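Long-range contacts in titin (Homo sapiens, PDB 2J8O), which spans half a muscle sarcomere as a giant elastic scaffold that also carries a protein kinase domain, represented here by two tandem immunoglobulin-like domains: residues A22-K27 against H62-A67; K37-G42 against V76-A81. All blocks are in the same frame, centred on the assembly; numbering follows the deposited sequence.

Contact 1: residues A22-K27 against H62-A67; sequences ATLVCK and HQLIIA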
loop_
_atom_site.group_PDB
_atom_site.type_symbol
_atom_site.label_atom_id
_atom_site.label_comp_id
_atom_site.label_asym_id
_atom_site.label_seq_id
_atom_site.Cartn_x
_atom_site.Cartn_y
_atom_site.Cartn_z
ATOM N N ALA A 22 3.044 1.598 -13.406
ATOM C CA ALA A 22 3.852 2.781 -13.133
ATOM C C ALA A 22 4.896 2.906 -14.213
ATOM O O ALA A 22 5.622 1.938 -14.503
ATOM C CB ALA A 22 4.477 2.689 -11.796
ATOM N N THR A 23 4.925 4.085 -14.846
ATOM C CA THR A 23 5.893 4.411 -15.885
ATOM C C THR A 23 6.828 5.522 -15.388
ATOM O O THR A 23 6.395 6.630 -15.128
ATOM C CB THR A 23 5.195 4.850 -17.200
ATOM O OG1 THR A 23 4.163 3.915 -17.517
ATOM C CG2 THR A 23 6.183 4.904 -18.383
ATOM N N LEU A 24 8.108 5.200 -15.238
ATOM C CA LEU A 24 9.099 6.197 -14.889
ATOM C C LEU A 24 9.804 6.603 -16.162
ATOM O O LEU A 24 10.319 5.753 -16.872
ATOM C CB LEU A 24 10.124 5.588 -13.959
ATOM C CG LEU A 24 9.942 5.472 -12.467
ATOM C CD1 LEU A 24 8.850 4.522 -12.160
ATOM C CD2 LEU A 24 11.239 4.893 -11.979
ATOM N N VAL A 25 9.842 7.892 -16.451
ATOM C CA VAL A 25 10.417 8.387 -17.694
ATOM C C VAL A 25 11.530 9.395 -17.401
ATOM O O VAL A 25 11.496 10.116 -16.394
ATOM C CB VAL A 25 9.321 9.019 -18.515
ATOM C CG1 VAL A 25 8.666 10.127 -17.726
ATOM C CG2 VAL A 25 9.834 9.501 -19.894
ATOM N N CYS A 26 12.545 9.422 -18.254
ATOM C CA CYS A 26 13.581 10.427 -18.174
ATOM C C CYS A 26 14.043 10.679 -19.590
ATOM O O CYS A 26 13.760 9.871 -20.462
ATOM C CB CYS A 26 14.708 9.910 -17.319
ATOM S SG CYS A 26 15.673 8.621 -18.063
ATOM N N LYS A 27 14.712 11.800 -19.851
ATOM C CA LYS A 27 15.252 12.049 -21.199
ATOM C C LYS A 27 16.736 12.317 -21.111
ATOM O O LYS A 27 17.173 13.072 -20.250
ATOM C CB LYS A 27 14.552 13.213 -21.895
ATOM C CG LYS A 27 14.899 13.347 -23.369
ATOM C CD LYS A 27 14.449 14.730 -23.903
ATOM C CE LYS A 27 14.854 14.926 -25.361
ATOM N NZ LYS A 27 14.349 16.185 -25.973
ATOM N N HIS A 62 13.718 7.326 -22.266
ATOM C CA HIS A 62 13.873 6.045 -21.619
ATOM C C HIS A 62 12.790 5.943 -20.590
ATOM O O HIS A 62 12.688 6.828 -19.732
ATOM C CB HIS A 62 15.220 5.971 -20.893
ATOM C CG HIS A 62 16.375 5.681 -21.791
ATOM N ND1 HIS A 62 16.843 6.585 -22.717
ATOM C CD2 HIS A 62 17.143 4.582 -21.918
ATOM C CE1 HIS A 62 17.867 6.063 -23.361
ATOM N NE2 HIS A 62 18.061 4.841 -22.905
ATOM N N GLN A 63 11.979 4.887 -20.676
ATOM C CA GLN A 63 11.038 4.574 -19.605
ATOM C C GLN A 63 11.181 3.172 -19.086
ATOM O O GLN A 63 11.559 2.230 -19.819
ATOM C CB GLN A 63 9.569 4.855 -19.949
ATOM C CG GLN A 63 9.166 4.541 -21.343
ATOM C CD GLN A 63 7.700 4.797 -21.624
ATOM O OE1 GLN A 63 7.122 5.838 -21.259
ATOM N NE2 GLN A 63 7.082 3.836 -22.299
ATOM N N LEU A 64 10.903 3.063 -17.797
ATOM C CA LEU A 64 10.789 1.803 -17.136
ATOM C C LEU A 64 9.312 1.726 -16.830
ATOM O O LEU A 64 8.737 2.646 -16.217
ATOM C CB LEU A 64 11.616 1.806 -15.843
ATOM C CG LEU A 64 11.437 0.686 -14.815
ATOM C CD1 LEU A 64 11.856 -0.690 -15.360
ATOM C CD2 LEU A 64 12.216 0.990 -13.554
ATOM N N ILE A 65 8.678 0.668 -17.301
ATOM C CA ILE A 65 7.294 0.420 -16.946
ATOM C C ILE A 65 7.319 -0.685 -15.931
ATOM O O ILE A 65 7.905 -1.741 -16.175
ATOM C CB ILE A 65 6.477 -0.012 -18.152
ATOM C CG1 ILE A 65 6.489 1.092 -19.222
ATOM C CG2 ILE A 65 5.053 -0.416 -17.732
ATOM C CD1 ILE A 65 5.537 0.827 -20.383
ATOM N N ILE A 66 6.724 -0.432 -14.777
ATOM C CA ILE A 66 6.601 -1.447 -13.749
ATOM C C ILE A 66 5.150 -1.903 -13.742
ATOM O O ILE A 66 4.276 -1.145 -13.327
ATOM C CB ILE A 66 6.960 -0.872 -12.385
ATOM C CG1 ILE A 66 8.401 -0.350 -12.405
ATOM C CG2 ILE A 66 6.757 -1.888 -11.256
ATOM C CD1 ILE A 66 8.600 0.725 -11.440
ATOM N N ALA A 67 4.878 -3.123 -14.194
ATOM C CA ALA A 67 3.455 -3.553 -14.289
ATOM C C ALA A 67 2.869 -4.087 -12.989
ATOM O O ALA A 67 3.567 -4.682 -12.188
ATOM C CB ALA A 67 3.258 -4.566 -15.408
#
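Leu24 and Leu64 face each other as a hydrogen-bonded pair at the middle of an antiparallel ladder. Leu24 N reaches Leu64 O at 2.8 Å, and Leu64 N returns the bond to Leu24 O at 2.9 Å. With CG anti to the carbonyl carbon (chi1 -84°), the Leu24 side chain sends its CD1 branch toward the Ala22 end, where the side chain crosses that of Ile66, CD1 to CD1 of Ile66 at 3.9 Å; the other methyl, Leu24 CD2, lies 4.3 Å from Leu64 CD2. Ala22, opposite Ile66, adds only a small methyl to this buried face, and much of its contact is made by its backbone: Ile66 N meets Ala22 O at 2.6 Å, with an N-H...O angle of 173°. At the other end, His62 gives its CB to Cys26 SG at 3.9 Å while its imidazole turns away from the strand 22-27. The sulfur comes to that spot because it sits between backbone N and carbonyl carbon (chi1 71°).

The reverse face is more open. There Thr23 CG2 lies 3.2 Å from Gln63 OE1 and also borders the flank of Ile65, so a methyl rather than a polar atom meets the amide oxygen.

Six backbone bonds join the strands as an antiparallel ladder; the strand order 3-7, 22-31, 61-66, 52-57 and the I-set family identify it as the B-E pair. Strand 52-57 continues the sheet beyond 61-66, bonding to Gln63 and Ile65, and strand 3-7 flanks 22-31. From the opposing sheet, Trp38 of strand 35-40 packs on Leu24, His62 and Leu64.

Contact 2: residues K37-G42 against V76-A81; sequences KWYRQG and VYQVRA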
loop_
_atom_site.group_PDB
_atom_site.type_symbol
_atom_site.label_atom_id
_atom_site.label_comp_id
_atom_site.label_asym_id
_atom_site.label_seq_id
_atom_site.Cartn_x
_atom_site.Cartn_y
_atom_site.Cartn_z
ATOM N N LYS A 37 20.759 2.334 -17.392
ATOM C CA LYS A 37 20.370 1.161 -16.633
ATOM C C LYS A 37 19.475 1.609 -15.525
ATOM O O LYS A 37 19.521 2.753 -15.103
ATOM C CB LYS A 37 21.594 0.395 -16.088
ATOM C CG LYS A 37 22.441 -0.258 -17.158
ATOM C CD LYS A 37 23.780 -0.827 -16.628
ATOM C CE LYS A 37 24.561 -1.515 -17.764
ATOM N NZ LYS A 37 25.870 -2.195 -17.338
ATOM N N TRP A 38 18.641 0.693 -15.060
ATOM C CA TRP A 38 17.667 1.015 -14.027
ATOM C C TRP A 38 17.967 0.220 -12.772
ATOM O O TRP A 38 18.581 -0.851 -12.853
ATOM C CB TRP A 38 16.293 0.731 -14.544
ATOM C CG TRP A 38 15.886 1.593 -15.691
ATOM C CD1 TRP A 38 16.164 1.397 -17.022
ATOM C CD2 TRP A 38 15.081 2.772 -15.617
ATOM N NE1 TRP A 38 15.581 2.394 -17.771
ATOM C CE2 TRP A 38 14.899 3.239 -16.930
ATOM C CE3 TRP A 38 14.512 3.490 -14.562
ATOM C CZ2 TRP A 38 14.166 4.393 -17.214
ATOM C CZ3 TRP A 38 13.783 4.637 -14.851
ATOM C CH2 TRP A 38 13.617 5.070 -16.159
ATOM N N TYR A 39 17.604 0.769 -11.616
ATOM C CA TYR A 39 17.989 0.171 -10.338
ATOM C C TYR A 39 16.895 0.390 -9.323
ATOM O O TYR A 39 16.069 1.290 -9.479
ATOM C CB TYR A 39 19.313 0.735 -9.783
ATOM C CG TYR A 39 20.517 0.549 -10.669
ATOM C CD1 TYR A 39 20.805 1.467 -11.673
ATOM C CD2 TYR A 39 21.376 -0.532 -10.498
ATOM C CE1 TYR A 39 21.913 1.323 -12.489
ATOM C CE2 TYR A 39 22.489 -0.692 -11.325
ATOM C CZ TYR A 39 22.744 0.252 -12.323
ATOM O OH TYR A 39 23.832 0.128 -13.161
ATOM N N ARG A 40 16.906 -0.450 -8.291
ATOM C CA ARG A 40 15.898 -0.445 -7.247
ATOM C C ARG A 40 16.682 -0.704 -6.000
ATOM O O ARG A 40 17.292 -1.777 -5.828
ATOM C CB ARG A 40 14.873 -1.553 -7.513
ATOM C CG ARG A 40 13.838 -1.818 -6.449
ATOM C CD ARG A 40 13.211 -3.143 -6.807
ATOM N NE ARG A 40 11.979 -3.470 -6.108
ATOM C CZ ARG A 40 11.881 -3.748 -4.811
ATOM N NH1 ARG A 40 12.939 -3.680 -4.023
ATOM N NH2 ARG A 40 10.703 -4.067 -4.294
ATOM N N GLN A 41 16.719 0.312 -5.146
ATOM C CA GLN A 41 17.615 0.300 -3.989
ATOM C C GLN A 41 18.997 -0.242 -4.386
ATOM O O GLN A 41 19.574 -1.100 -3.702
ATOM C CB GLN A 41 16.981 -0.500 -2.858
ATOM C CG GLN A 41 15.489 -0.163 -2.701
ATOM C CD GLN A 41 14.686 -1.353 -2.287
ATOM O OE1 GLN A 41 14.999 -2.493 -2.645
ATOM N NE2 GLN A 41 13.645 -1.109 -1.516
ATOM N N GLY A 42 19.507 0.270 -5.509
ATOM C CA GLY A 42 20.865 -0.042 -5.983
ATOM C C GLY A 42 21.161 -1.459 -6.461
ATOM O O GLY A 42 22.335 -1.843 -6.553
ATOM N N VAL A 76 12.236 3.717 -3.754
ATOM C CA VAL A 76 13.057 4.669 -4.489
ATOM C C VAL A 76 13.704 3.947 -5.653
ATOM O O VAL A 76 14.258 2.874 -5.479
ATOM C CB VAL A 76 14.102 5.375 -3.583
ATOM C CG1 VAL A 76 14.790 4.390 -2.651
ATOM C CG2 VAL A 76 15.130 6.106 -4.416
ATOM N N TYR A 77 13.590 4.521 -6.843
ATOM C CA TYR A 77 14.242 3.976 -8.021
ATOM C C TYR A 77 15.385 4.906 -8.442
ATOM O O TYR A 77 15.338 6.116 -8.204
ATOM C CB TYR A 77 13.230 3.746 -9.154
ATOM C CG TYR A 77 12.231 2.655 -8.829
ATOM C CD1 TYR A 77 11.151 2.904 -7.976
ATOM C CD2 TYR A 77 12.358 1.374 -9.375
ATOM C CE1 TYR A 77 10.240 1.924 -7.676
ATOM C CE2 TYR A 77 11.452 0.375 -9.070
ATOM C CZ TYR A 77 10.387 0.653 -8.220
ATOM O OH TYR A 77 9.463 -0.329 -7.889
ATOM N N GLN A 78 16.418 4.326 -9.033
ATOM C CA GLN A 78 17.615 5.062 -9.436
ATOM C C GLN A 78 17.743 4.755 -10.912
ATOM O O GLN A 78 17.463 3.631 -11.335
ATOM C CB GLN A 78 18.852 4.572 -8.652
ATOM C CG GLN A 78 20.172 5.328 -8.975
ATOM C CD GLN A 78 21.494 4.603 -8.557
ATOM O OE1 GLN A 78 21.505 3.731 -7.680
ATOM N NE2 GLN A 78 22.607 4.979 -9.204
ATOM N N VAL A 79 18.094 5.761 -11.701
ATOM C CA VAL A 79 18.501 5.552 -13.079
ATOM C C VAL A 79 19.882 6.181 -13.309
ATOM O O VAL A 79 20.264 7.150 -12.628
ATOM C CB VAL A 79 17.497 6.119 -14.049
ATOM C CG1 VAL A 79 17.467 7.633 -13.980
ATOM C CG2 VAL A 79 17.828 5.676 -15.456
ATOM N N ARG A 80 20.608 5.644 -14.280
ATOM C CA ARG A 80 22.012 5.965 -14.471
ATOM C C ARG A 80 22.345 5.949 -15.958
ATOM O O ARG A 80 21.939 5.033 -16.685
ATOM C CB ARG A 80 22.875 4.973 -13.692
ATOM C CG ARG A 80 24.380 5.196 -13.738
ATOM C CD ARG A 80 24.979 4.821 -12.378
ATOM N NE ARG A 80 26.419 5.072 -12.284
ATOM C CZ ARG A 80 27.355 4.115 -12.302
ATOM N NH1 ARG A 80 26.995 2.831 -12.414
ATOM N NH2 ARG A 80 28.650 4.428 -12.208
ATOM N N ALA A 81 23.028 6.995 -16.413
ATOM C CA ALA A 81 23.419 7.097 -17.798
ATOM C C ALA A 81 24.907 7.306 -17.812
ATOM O O ALA A 81 25.434 8.116 -17.044
ATOM C CB ALA A 81 22.714 8.230 -18.460
HETATM O O HOH W 1 9.693 -2.983 -8.091
#
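Tyr77 OH is gripped by two polar partners: a water that donates to it at 2.7 Å, and the backbone O of Asp73. The second bond, from a strand tyrosine to a carbonyl four residues earlier, is the tyrosine corner familiar from Greek-key sandwiches. The same water accepts from Arg40 NE at 3.1 Å, lying at the edge of the guanidinium and in its plane, so it bridges the two strands. Arg40 CG, anti to its own N (chi1 173°), runs alongside the phenol and comes within 4.2 Å of Tyr77 CE2; farther out, Arg40 NH2 forms a salt bridge with Asp72.

On this inward face, Val79 CG2 stands 3.9 Å from the centroid of the six-membered ring of Trp38, only 7° off the ring normal, a well-centred CH-pi contact. Replacing Trp38 by an alanine would probably open a gap beneath Val79 and strip its methyl of the aromatic face it rests on.

Tyr39 dominates the outward face: its CB meets Gln78 CB at 4.0 Å, and its CE1 crosses to Arg80 CB at 4.0 Å. Its backbone pairs with Gln78, Tyr39 N to Gln78 O at 2.9 Å, whereas the return bond from Gln78 N approaches Tyr39 O from 49° above the carbonyl plane.

These are the C and F strands of the I-set domain. Strand 86-102 bonds to Tyr77, Val79 and Ala81, the short strand 43-45 adds to 35-40 through Trp38 and Ile45, and strand 61-66 of the facing sheet lies against Trp38 and Tyr77.

In the fold
Contacts 1 and 2 are inner strand pairs of two sheets packed face to face in one domain, their centres about 11 Å apart. Their segments alternate along the chain, 22-27, 37-42, 62-67, 76-81, so the polypeptide passes repeatedly from sheet to sheet. Contact 1 is mostly buried and aliphatic; contact 2 is partly exposed and aromatic, with charged groups and a bridging water toward its edges. They interlock where Leu64 CD2 meets Trp38 CE3 at 3.5 Å and Leu24 CD2 meets Tyr77 CB at 3.6 Å. Many immunoglobulin domains join these sheets by a disulfide beside the tryptophan; here Cys26 SG faces Val79 CG2 at 4.5 Å, leaving packing in its place.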